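Local coordinates for protein UDP-4-amino-4,6-dideoxy-N-acetyl-beta-L-altrosamine transaminase (Helicobacter pylori, PDB 2FNU) that catalyses the PLP-dependent transamination of a UDP-4-keto sugar, with L-glutamate as amino donor, in the second step of pseudaminic acid biosynthesis for flagellin modification, at residues V176-H180 with A181-I185; S236-G239 with L240-K244; L243-A246 with P247-Q251; P348-A351 with N352-L355. All blocks are in the same frame, centred on the assembly; numbering follows the deposited sequence.

Contact 1. Residues V176-H180 with A181-I185; sequences VFSFH and AIKPI. With UD1 (uridine-diphosphate-N-acetylglucosamine), chain F; PMP (4'-deoxy-4'-aminopyridoxal-5'-phosphate), chain E.
S178 OG, beside K183 CG, is gripped twice: it donates to O2P of the PMP phosphate at 2.8 Å and accepts from H180 N at 3.1 Å, which makes an ST turn. Here strand 174-178 of the large mixed sheet of a fold type I aminotransferase runs out into the loop that bears the cofactor lysine. A type I beta turn from H180 to K183 follows, closed by K183 N to H180 O at 2.8 Å, with the donor well above the carbonyl plane. The H180 imidazole is laid back over this turn by a CG anti to the backbone N (chi1 -179°), and ND1 accepts from I182 N at 3.2 Å in a nearly straight bond tilted from the ring plane. C6' of the UD1 sugar sits 3.3 Å above the centre of one ring face; A181 CB makes a CH-pi contact with the other. NE2 is bonded to Q30 of the second subunit. F179 packs beside I185, whose N a water links to S178 O. PMP N4A is joined to sugar C4' as the external aldimine, so K183, the Schiff-base lysine of the resting enzyme, is not linked to the cofactor: its NZ donates to PMP O3 at 3.2 Å.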
loop_
_atom_site.group_PDB
_atom_site.type_symbol
_atom_site.label_atom_id
_atom_site.label_comp_id
_atom_site.label_asym_id
_atom_site.label_seq_id
_atom_site.Cartn_x
_atom_site.Cartn_y
_atom_site.Cartn_z
ATOM N N VAL B 176 -8.793 6.207 12.361
ATOM C CA VAL B 176 -8.502 5.370 11.195
ATOM C C VAL B 176 -9.692 4.462 10.921
ATOM O O VAL B 176 -10.275 3.921 11.853
ATOM C CB VAL B 176 -7.238 4.528 11.439
ATOM C CG1 VAL B 176 -7.074 3.409 10.388
ATOM C CG2 VAL B 176 -6.017 5.462 11.503
ATOM N N PHE B 177 -10.040 4.297 9.638
ATOM C CA PHE B 177 -11.018 3.292 9.212
ATOM C C PHE B 177 -10.378 2.325 8.223
ATOM O O PHE B 177 -9.443 2.687 7.517
ATOM C CB PHE B 177 -12.216 3.972 8.540
ATOM C CG PHE B 177 -12.998 4.867 9.470
ATOM C CD1 PHE B 177 -12.784 6.241 9.470
ATOM C CD2 PHE B 177 -13.909 4.340 10.361
ATOM C CE1 PHE B 177 -13.498 7.072 10.340
ATOM C CE2 PHE B 177 -14.628 5.164 11.245
ATOM C CZ PHE B 177 -14.424 6.529 11.234
ATOM N N SER B 178 -10.902 1.107 8.157
ATOM C CA SER B 178 -10.443 0.151 7.155
ATOM C C SER B 178 -11.567 -0.152 6.181
ATOM O O SER B 178 -12.726 -0.264 6.575
ATOM C CB SER B 178 -10.016 -1.167 7.828
ATOM O OG SER B 178 -9.671 -2.163 6.858
ATOM N N PHE B 179 -11.198 -0.355 4.917
ATOM C CA PHE B 179 -12.120 -0.746 3.846
ATOM C C PHE B 179 -11.659 -2.085 3.269
ATOM O O PHE B 179 -11.926 -2.395 2.107
ATOM C CB PHE B 179 -12.171 0.316 2.742
ATOM C CG PHE B 179 -12.358 1.715 3.256
ATOM C CD1 PHE B 179 -11.470 2.708 2.900
ATOM C CD2 PHE B 179 -13.415 2.031 4.104
ATOM C CE1 PHE B 179 -11.611 4.027 3.389
ATOM C CE2 PHE B 179 -13.572 3.340 4.583
ATOM C CZ PHE B 179 -12.674 4.327 4.224
ATOM N N HIS B 180 -10.986 -2.887 4.091
ATOM C CA HIS B 180 -10.667 -4.260 3.716
ATOM C C HIS B 180 -11.943 -4.980 3.272
ATOM O O HIS B 180 -13.053 -4.629 3.705
ATOM C CB HIS B 180 -10.075 -4.991 4.917
ATOM C CG HIS B 180 -9.676 -6.412 4.641
ATOM N ND1 HIS B 180 -10.542 -7.479 4.807
ATOM C CD2 HIS B 180 -8.505 -6.938 4.208
ATOM C CE1 HIS B 180 -9.912 -8.601 4.493
ATOM N NE2 HIS B 180 -8.670 -8.301 4.145
ATOM N N ALA B 181 -11.771 -5.993 2.422
ATOM C CA ALA B 181 -12.871 -6.800 1.869
ATOM C C ALA B 181 -14.000 -7.118 2.845
ATOM O O ALA B 181 -15.165 -7.141 2.454
ATOM C CB ALA B 181 -12.303 -8.100 1.321
ATOM N N ILE B 182 -13.666 -7.396 4.102
ATOM C CA ILE B 182 -14.686 -7.889 5.035
ATOM C C ILE B 182 -15.217 -6.808 5.966
ATOM O O ILE B 182 -15.989 -7.107 6.892
ATOM C CB ILE B 182 -14.199 -9.117 5.840
ATOM C CG1 ILE B 182 -13.043 -8.719 6.763
ATOM C CG2 ILE B 182 -13.828 -10.235 4.855
ATOM C CD1 ILE B 182 -12.545 -9.841 7.700
ATOM N N LYS B 183 -14.823 -5.555 5.718
ATOM C CA LYS B 183 -15.183 -4.461 6.626
ATOM C C LYS B 183 -16.551 -3.840 6.306
ATOM O O LYS B 183 -17.195 -4.226 5.321
ATOM C CB LYS B 183 -14.080 -3.411 6.637
ATOM C CG LYS B 183 -12.790 -3.888 7.330
ATOM C CD LYS B 183 -12.938 -3.982 8.835
ATOM C CE LYS B 183 -11.584 -4.284 9.492
ATOM N NZ LYS B 183 -11.706 -5.274 10.573
ATOM N N PRO B 184 -17.033 -2.930 7.166
ATOM C CA PRO B 184 -18.386 -2.388 6.956
ATOM C C PRO B 184 -18.695 -1.911 5.538
ATOM O O PRO B 184 -19.804 -2.134 5.043
ATOM C CB PRO B 184 -18.465 -1.266 7.995
ATOM C CG PRO B 184 -17.677 -1.853 9.159
ATOM C CD PRO B 184 -16.462 -2.454 8.449
ATOM N N ILE B 185 -17.735 -1.242 4.905
ATOM C CA ILE B 185 -17.776 -1.051 3.444
ATOM C C ILE B 185 -16.398 -1.427 2.952
ATOM O O ILE B 185 -15.444 -1.455 3.742
ATOM C CB ILE B 185 -18.114 0.390 2.981
ATOM C CG1 ILE B 185 -17.030 1.382 3.423
ATOM C CG2 ILE B 185 -19.542 0.782 3.405
ATOM C CD1 ILE B 185 -17.153 2.784 2.758
HETATM C "C1'" UD1 F . -7.273 -9.925 9.863
HETATM C "C2'" UD1 F . -8.163 -9.609 11.077
HETATM C "C3'" UD1 F . -9.273 -8.616 10.746
HETATM C "C4'" UD1 F . -8.714 -7.413 9.974
HETATM C "C5'" UD1 F . -7.796 -7.784 8.795
HETATM C "C6'" UD1 F . -8.586 -8.230 7.561
HETATM C "C7'" UD1 F . -8.190 -11.527 12.630
HETATM C "C8'" UD1 F . -8.771 -12.875 12.961
HETATM N "N2'" UD1 F . -8.726 -10.851 11.608
HETATM O "O1'" UD1 F . -7.966 -10.771 8.943
HETATM O "O3'" UD1 F . -9.890 -8.141 11.965
HETATM O "O5'" UD1 F . -6.801 -8.748 9.179
HETATM O "O7'" UD1 F . -7.275 -11.081 13.280
HETATM N N1 UD1 F . -12.830 -13.094 3.176
HETATM C C2 UD1 F . -13.711 -12.845 2.105
HETATM N N3 UD1 F . -13.314 -12.079 1.076
HETATM C C4 UD1 F . -12.086 -11.543 1.029
HETATM C C5 UD1 F . -11.166 -11.751 2.056
HETATM C C6 UD1 F . -11.530 -12.537 3.143
HETATM O O2 UD1 F . -14.865 -13.340 2.122
HETATM O O4 UD1 F . -11.766 -10.841 0.051
HETATM C C1B UD1 F . -13.289 -13.952 4.287
HETATM C C2B UD1 F . -12.965 -15.393 3.918
HETATM O "O2'" UD1 F . -14.068 -16.229 4.277
HETATM C C3B UD1 F . -11.747 -15.727 4.751
HETATM C C4B UD1 F . -11.929 -14.849 5.972
HETATM O O4B UD1 F . -12.598 -13.670 5.511
HETATM O O3B UD1 F . -11.671 -17.111 5.114
HETATM C C5B UD1 F . -10.584 -14.488 6.567
HETATM O O5B UD1 F . -10.819 -13.663 7.701
HETATM P PA UD1 F . -9.648 -13.497 8.799
HETATM O O1A UD1 F . -10.085 -12.433 9.794
HETATM O O2A UD1 F . -9.270 -14.882 9.297
HETATM O O3A UD1 F . -8.511 -12.926 7.796
HETATM P PB UD1 F . -7.237 -12.053 8.275
HETATM O O1B UD1 F . -6.475 -12.804 9.357
HETATM O O2B UD1 F . -6.530 -11.574 7.016
HETATM N N1 PMP E . -6.907 -2.324 13.035
HETATM C C2 PMP E . -7.922 -3.213 13.277
HETATM C C2A PMP E . -8.710 -3.080 14.560
HETATM C C3 PMP E . -8.205 -4.206 12.328
HETATM O O3 PMP E . -9.233 -5.082 12.532
HETATM C C4 PMP E . -7.438 -4.307 11.143
HETATM C C4A PMP E . -7.663 -5.421 10.143
HETATM N N4A PMP E . -8.089 -6.652 10.771
HETATM C C5 PMP E . -6.451 -3.347 10.897
HETATM C C6 PMP E . -6.249 -2.334 11.832
HETATM C C5A PMP E . -5.616 -3.364 9.629
HETATM O O4P PMP E . -6.442 -2.882 8.586
HETATM P P PMP E . -6.088 -3.243 7.052
HETATM O O1P PMP E . -6.483 -4.688 6.863
HETATM O O2P PMP E . -6.973 -2.349 6.236
HETATM O O3P PMP E . -4.628 -2.975 6.803
HETATM O O HOH W 1 -15.367 0.194 6.610
#

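Contact 2. Residues S236-G239 with L240-K244; sequences SALG and LSQLK
S236-G239 and L240-K244 are successive turns of helix 233-244, joined by four consecutive i to i+4 backbone bonds: L240 N to S236 O, S241 N to A237 O, Q242 N to L238 O and L243 N to G239 O, the last at 2.8 Å. The Q242 bond, 2.9 Å from its N to L238 O, runs nearly along the C=O axis, and the other three donors stand 24-27° off their carbonyl planes. Across the bonds side chains meet mostly backbone oxygens. L240 CB rests 3.5 Å from S236 O, and L243 CB lies 3.3 Å from G239 O. The side chains that meet across the segments are L238 and Q242, one turn apart and pointing the same way, with L238 CD1 4.0 Å from Q242 CG. Q242 CG also lies 3.3 Å from L238 O, and the bend at chi2 (-99°) turns the amide away from the helix. That amide is held at both ends: OE1 accepts from T186 N, while NE2 donates to D15 and to C10 O. D15 also bonds S241 OG, so one carboxylate ties two successive residues of this helix to helix 13-23. L238 and A237 pack on helix 13-23 too, and L238 reaches I234 of the second subunit; S236, L240 and L243 face helix 32-45, which leaves helix 233-244 wedged between these two N-terminal helices.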
loop_
_atom_site.group_PDB
_atom_site.type_symbol
_atom_site.label_atom_id
_atom_site.label_comp_id
_atom_site.label_asym_id
_atom_site.label_seq_id
_atom_site.Cartn_x
_atom_site.Cartn_y
_atom_site.Cartn_z
ATOM N N SER B 236 -11.354 3.656 -5.298
ATOM C CA SER B 236 -12.078 4.845 -4.824
ATOM C C SER B 236 -13.513 4.871 -5.352
ATOM O O SER B 236 -14.445 5.288 -4.655
ATOM C CB SER B 236 -11.343 6.115 -5.248
ATOM O OG SER B 236 -10.086 6.197 -4.599
ATOM N N ALA B 237 -13.701 4.429 -6.592
ATOM C CA ALA B 237 -15.055 4.342 -7.154
ATOM C C ALA B 237 -15.878 3.322 -6.379
ATOM O O ALA B 237 -17.055 3.550 -6.076
ATOM C CB ALA B 237 -14.974 3.920 -8.627
ATOM N N LEU B 238 -15.261 2.179 -6.072
ATOM C CA LEU B 238 -15.905 1.184 -5.245
ATOM C C LEU B 238 -16.268 1.758 -3.876
ATOM O O LEU B 238 -17.387 1.579 -3.385
ATOM C CB LEU B 238 -14.992 -0.038 -5.132
ATOM C CG LEU B 238 -15.530 -1.236 -4.377
ATOM C CD1 LEU B 238 -16.974 -1.562 -4.809
ATOM C CD2 LEU B 238 -14.584 -2.445 -4.573
ATOM N N GLY B 239 -15.325 2.460 -3.259
ATOM C CA GLY B 239 -15.592 3.060 -1.938
ATOM C C GLY B 239 -16.736 4.049 -1.913
ATOM O O GLY B 239 -17.573 4.014 -1.002
ATOM N N LEU B 240 -16.760 4.946 -2.901
ATOM C CA LEU B 240 -17.825 5.947 -3.033
ATOM C C LEU B 240 -19.177 5.263 -3.161
ATOM O O LEU B 240 -20.147 5.655 -2.505
ATOM C CB LEU B 240 -17.608 6.806 -4.278
ATOM C CG LEU B 240 -16.983 8.187 -4.236
ATOM C CD1 LEU B 240 -16.819 8.648 -5.682
ATOM C CD2 LEU B 240 -17.860 9.152 -3.459
ATOM N N SER B 241 -19.235 4.228 -4.003
ATOM C CA SER B 241 -20.496 3.539 -4.279
ATOM C C SER B 241 -20.977 2.778 -3.050
ATOM O O SER B 241 -22.174 2.795 -2.712
ATOM C CB SER B 241 -20.324 2.597 -5.482
ATOM O OG SER B 241 -21.558 1.987 -5.815
ATOM N N GLN B 242 -20.047 2.122 -2.360
ATOM C CA GLN B 242 -20.376 1.439 -1.113
ATOM C C GLN B 242 -20.812 2.425 -0.016
ATOM O O GLN B 242 -21.775 2.170 0.725
ATOM C CB GLN B 242 -19.147 0.647 -0.647
ATOM C CG GLN B 242 -18.899 -0.621 -1.472
ATOM C CD GLN B 242 -19.426 -1.847 -0.770
ATOM O OE1 GLN B 242 -18.953 -2.205 0.319
ATOM N NE2 GLN B 242 -20.436 -2.505 -1.368
ATOM N N LEU B 243 -20.113 3.552 0.094
ATOM C CA LEU B 243 -20.416 4.537 1.140
ATOM C C LEU B 243 -21.835 5.079 0.988
ATOM O O LEU B 243 -22.510 5.333 1.989
ATOM C CB LEU B 243 -19.398 5.690 1.130
ATOM C CG LEU B 243 -19.588 6.736 2.222
ATOM C CD1 LEU B 243 -19.431 6.141 3.622
ATOM C CD2 LEU B 243 -18.574 7.839 2.003
ATOM N N LYS B 244 -22.292 5.230 -0.255
ATOM C CA LYS B 244 -23.654 5.738 -0.511
ATOM C C LYS B 244 -24.725 4.848 0.112
ATOM O O LYS B 244 -25.837 5.323 0.392
ATOM C CB LYS B 244 -23.911 5.869 -2.015
ATOM C CG LYS B 244 -23.284 7.117 -2.622
ATOM C CD LYS B 244 -23.361 7.119 -4.146
ATOM C CE LYS B 244 -22.746 8.414 -4.695
ATOM N NZ LYS B 244 -22.269 8.352 -6.114
#

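Contact 3. Residues L243-A246 with P247-Q251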
loop_
_atom_site.group_PDB
_atom_site.type_symbol
_atom_site.label_atom_id
_atom_site.label_comp_id
_atom_site.label_asym_id
_atom_site.label_seq_id
_atom_site.Cartn_x
_atom_site.Cartn_y
_atom_site.Cartn_z
ATOM N N LEU B 243 -20.113 3.552 0.094
ATOM C CA LEU B 243 -20.416 4.537 1.140
ATOM C C LEU B 243 -21.835 5.079 0.988
ATOM O O LEU B 243 -22.510 5.333 1.989
ATOM C CB LEU B 243 -19.398 5.690 1.130
ATOM C CG LEU B 243 -19.588 6.736 2.222
ATOM C CD1 LEU B 243 -19.431 6.141 3.622
ATOM C CD2 LEU B 243 -18.574 7.839 2.003
ATOM N N LYS B 244 -22.292 5.230 -0.255
ATOM C CA LYS B 244 -23.654 5.738 -0.511
ATOM C C LYS B 244 -24.725 4.848 0.112
ATOM O O LYS B 244 -25.837 5.323 0.392
ATOM C CB LYS B 244 -23.911 5.869 -2.015
ATOM C CG LYS B 244 -23.284 7.117 -2.622
ATOM C CD LYS B 244 -23.361 7.119 -4.146
ATOM C CE LYS B 244 -22.746 8.414 -4.695
ATOM N NZ LYS B 244 -22.269 8.352 -6.114
ATOM N N LYS B 245 -24.411 3.562 0.298
ATOM C CA LYS B 245 -25.360 2.647 0.946
ATOM C C LYS B 245 -24.872 2.135 2.296
ATOM O O LYS B 245 -25.389 1.132 2.800
ATOM C CB LYS B 245 -25.726 1.467 0.026
ATOM C CG LYS B 245 -24.558 0.655 -0.455
ATOM C CD LYS B 245 -25.014 -0.581 -1.220
ATOM C CE LYS B 245 -23.881 -1.098 -2.080
ATOM N NZ LYS B 245 -23.717 -0.281 -3.331
ATOM N N ALA B 246 -23.901 2.825 2.899
ATOM C CA ALA B 246 -23.365 2.337 4.178
ATOM C C ALA B 246 -24.457 2.162 5.255
ATOM O O ALA B 246 -24.429 1.188 5.987
ATOM C CB ALA B 246 -22.220 3.246 4.677
ATOM N N PRO B 247 -25.390 3.125 5.387
ATOM C CA PRO B 247 -26.442 2.908 6.394
ATOM C C PRO B 247 -27.328 1.684 6.121
ATOM O O PRO B 247 -27.713 0.976 7.066
ATOM C CB PRO B 247 -27.253 4.207 6.331
ATOM C CG PRO B 247 -26.236 5.240 5.862
ATOM C CD PRO B 247 -25.475 4.476 4.797
ATOM N N PHE B 248 -27.653 1.448 4.849
ATOM C CA PHE B 248 -28.418 0.265 4.447
ATOM C C PHE B 248 -27.678 -1.019 4.828
ATOM O O PHE B 248 -28.261 -1.936 5.422
ATOM C CB PHE B 248 -28.696 0.313 2.935
ATOM C CG PHE B 248 -29.288 -0.954 2.377
ATOM C CD1 PHE B 248 -30.663 -1.150 2.378
ATOM C CD2 PHE B 248 -28.468 -1.948 1.845
ATOM C CE1 PHE B 248 -31.217 -2.335 1.860
ATOM C CE2 PHE B 248 -29.014 -3.132 1.324
ATOM C CZ PHE B 248 -30.392 -3.314 1.341
ATOM N N LEU B 249 -26.392 -1.091 4.497
ATOM C CA LEU B 249 -25.608 -2.280 4.801
ATOM C C LEU B 249 -25.526 -2.475 6.319
ATOM O O LEU B 249 -25.631 -3.595 6.821
ATOM C CB LEU B 249 -24.196 -2.140 4.206
ATOM C CG LEU B 249 -24.151 -2.018 2.676
ATOM C CD1 LEU B 249 -22.766 -1.569 2.173
ATOM C CD2 LEU B 249 -24.549 -3.341 2.006
ATOM N N MET B 250 -25.325 -1.375 7.050
ATOM C CA MET B 250 -25.210 -1.430 8.503
ATOM C C MET B 250 -26.517 -1.939 9.112
ATOM O O MET B 250 -26.511 -2.738 10.067
ATOM C CB MET B 250 -24.853 -0.045 9.062
ATOM C CG MET B 250 -24.796 0.009 10.584
ATOM S SD MET B 250 -24.021 1.547 11.114
ATOM C CE MET B 250 -25.219 2.139 12.316
ATOM N N GLN B 251 -27.637 -1.494 8.551
ATOM C CA GLN B 251 -28.938 -1.924 9.072
ATOM C C GLN B 251 -29.218 -3.404 8.752
ATOM O O GLN B 251 -29.861 -4.108 9.547
ATOM C CB GLN B 251 -30.059 -1.004 8.587
ATOM C CG GLN B 251 -31.463 -1.399 9.093
ATOM C CD GLN B 251 -31.625 -1.322 10.622
ATOM O OE1 GLN B 251 -30.897 -0.603 11.335
ATOM N NE2 GLN B 251 -32.597 -2.072 11.131
#
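A246 and K245, followed by P247, carry this junction, where helix 233-244 gives way to helix 246-264. K245 is the N-cap residue: its carbonyl oxygen accepts from L249 N at 3.0 Å, nearly straight at 167°, and A246 O accepts from M250 N at 2.9 Å in the next bond of the new helix. Looking back, A246 N reaches L243 O at 3.0 Å, so the residue that opens the second helix is still tied to the first. P247 has no N-H to give, which costs nothing in a first helical turn; its CD presses 3.5 Å from A246 CB, a tight fit. In K245, CG stands between the backbone N and the carbonyl carbon (chi1 57°), which brings it 3.9 Å from L249 CD1 as the two side chains cross obliquely. L249 CG also lies 3.4 Å from K245 O. A bend at chi4 then carries the ammonium into salt bridges with D12 and D15, besides a weak bond to S241 O. The junction thus lies between several elements: L243 and P247 pack on F44 of helix 32-45, K245 is anchored beside the start of helix 13-23, and M250 touches K280 in a loop.

Contact 4. Residues P348-A351 with N352-L355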
loop_
_atom_site.group_PDB
_atom_site.type_symbol
_atom_site.label_atom_id
_atom_site.label_comp_id
_atom_site.label_asym_id
_atom_site.label_seq_id
_atom_site.Cartn_x
_atom_site.Cartn_y
_atom_site.Cartn_z
ATOM N N PRO B 348 -20.835 -15.554 12.015
ATOM C CA PRO B 348 -21.096 -14.887 10.739
ATOM C C PRO B 348 -22.053 -13.699 10.843
ATOM O O PRO B 348 -23.144 -13.798 11.413
ATOM C CB PRO B 348 -21.672 -16.006 9.859
ATOM C CG PRO B 348 -21.040 -17.272 10.428
ATOM C CD PRO B 348 -21.001 -17.021 11.924
ATOM N N CYS B 349 -21.629 -12.572 10.291
ATOM C CA CYS B 349 -22.396 -11.348 10.395
ATOM C C CYS B 349 -21.899 -10.436 9.280
ATOM O O CYS B 349 -20.752 -9.994 9.310
ATOM C CB CYS B 349 -22.172 -10.695 11.756
ATOM S SG CYS B 349 -23.109 -9.157 11.960
ATOM N N HIS B 350 -22.739 -10.230 8.273
ATOM C CA HIS B 350 -22.470 -9.319 7.149
ATOM C C HIS B 350 -23.794 -9.014 6.449
ATOM O O HIS B 350 -24.820 -9.654 6.718
ATOM C CB HIS B 350 -21.445 -9.897 6.165
ATOM C CG HIS B 350 -21.850 -11.211 5.586
ATOM N ND1 HIS B 350 -22.710 -11.315 4.512
ATOM C CD2 HIS B 350 -21.513 -12.479 5.930
ATOM C CE1 HIS B 350 -22.884 -12.594 4.218
ATOM N NE2 HIS B 350 -22.181 -13.321 5.070
ATOM N N ALA B 351 -23.789 -8.005 5.584
ATOM C CA ALA B 351 -25.048 -7.484 5.043
ATOM C C ALA B 351 -25.780 -8.452 4.123
ATOM O O ALA B 351 -26.967 -8.261 3.847
ATOM C CB ALA B 351 -24.804 -6.179 4.324
ATOM N N ASN B 352 -25.085 -9.471 3.633
ATOM C CA ASN B 352 -25.731 -10.430 2.723
ATOM C C ASN B 352 -26.199 -11.709 3.396
ATOM O O ASN B 352 -26.646 -12.639 2.717
ATOM C CB ASN B 352 -24.827 -10.766 1.543
ATOM C CG ASN B 352 -24.898 -9.716 0.425
ATOM O OD1 ASN B 352 -25.852 -8.933 0.339
ATOM N ND2 ASN B 352 -23.902 -9.724 -0.450
ATOM N N LEU B 353 -26.113 -11.756 4.719
ATOM C CA LEU B 353 -26.552 -12.920 5.471
ATOM C C LEU B 353 -28.045 -12.787 5.748
ATOM O O LEU B 353 -28.454 -11.994 6.604
ATOM C CB LEU B 353 -25.758 -12.992 6.777
ATOM C CG LEU B 353 -25.725 -14.313 7.539
ATOM C CD1 LEU B 353 -25.077 -15.412 6.698
ATOM C CD2 LEU B 353 -24.979 -14.094 8.859
ATOM N N ASN B 354 -28.849 -13.551 5.010
ATOM C CA ASN B 354 -30.307 -13.381 5.090
ATOM C C ASN B 354 -30.914 -14.000 6.349
ATOM O O ASN B 354 -30.250 -14.721 7.101
ATOM C CB ASN B 354 -31.015 -13.844 3.806
ATOM C CG ASN B 354 -30.945 -15.345 3.586
ATOM O OD1 ASN B 354 -30.673 -16.112 4.504
ATOM N ND2 ASN B 354 -31.220 -15.775 2.358
ATOM N N LEU B 355 -32.184 -13.708 6.573
ATOM C CA LEU B 355 -32.842 -14.117 7.802
ATOM C C LEU B 355 -32.802 -15.626 8.027
ATOM O O LEU B 355 -32.509 -16.097 9.126
ATOM C CB LEU B 355 -34.282 -13.584 7.810
ATOM C CG LEU B 355 -35.212 -14.018 8.939
ATOM C CD1 LEU B 355 -34.661 -13.570 10.263
ATOM C CD2 LEU B 355 -36.589 -13.435 8.718
HETATM O O HOH W 2 -29.035 -9.580 5.127
HETATM O O HOH W 3 -27.678 -6.637 1.690
#
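H350 and L353 cross at about a right angle in a type I beta turn that runs from one to the other, in the loop between strand 344-347 and helix 355-370. L353 CB lies 3.8 Å above one face of the imidazole, offset toward its rim, in a CH-pi contact. The turn is closed by L353 N to H350 O at 3.2 Å, the donor standing 53° above the carbonyl plane. The same side chain makes a second bond to the turn: its CG, between the backbone N and the carbonyl carbon (chi1 58°), places ND1 to accept from N352 N at 3.1 Å, in a bent bond of 138°, while N352 CB sits at the ring edge. H350 N itself is buried and finds no partner. From L353 the branch CD2 runs back to P348, 3.9 Å from its CB and 3.2 Å from its O, an oxygen also bonded to the hydroxyl of Y260. Further out, C349 pairs through its backbone with the substrate-binding Y6, and H350 packs on S7 and E8 of the UD1 pocket. L353 and P348 lean on F4 and I361. At the two central residues of the turn, a water donates to A351 O at 2.8 Å and to N352 OD1 at 3.2 Å. The side chain of N354 caps a backbone N in the first turn of helix 355-370, and its OD1 is also bonded to S357 OG.

Contact 1 lies at the active site, with PMP and UD1 in its grasp; contacts 2 and 3 touch it through I185, and contact 4 joins only by way of contact 3. I185 CA lies 3.5 Å from Q242 OE1 of contact 2, its CD1 4.0 Å from L243 CB, shared by contacts 2 and 3, and its CG2 3.9 Å from A246 CB of contact 3. Contact 3 meets contact 4 through L249 CD2 and A351 CB, 3.7 Å apart. Contacts 1 and 4 stay about 6 Å apart at their nearest atoms, yet both lie by the substrate-binding Y6: the side chains of I182 and P348 are about 3 and 5 Å from its side chain, and that of H350 is about 8 Å from UD1.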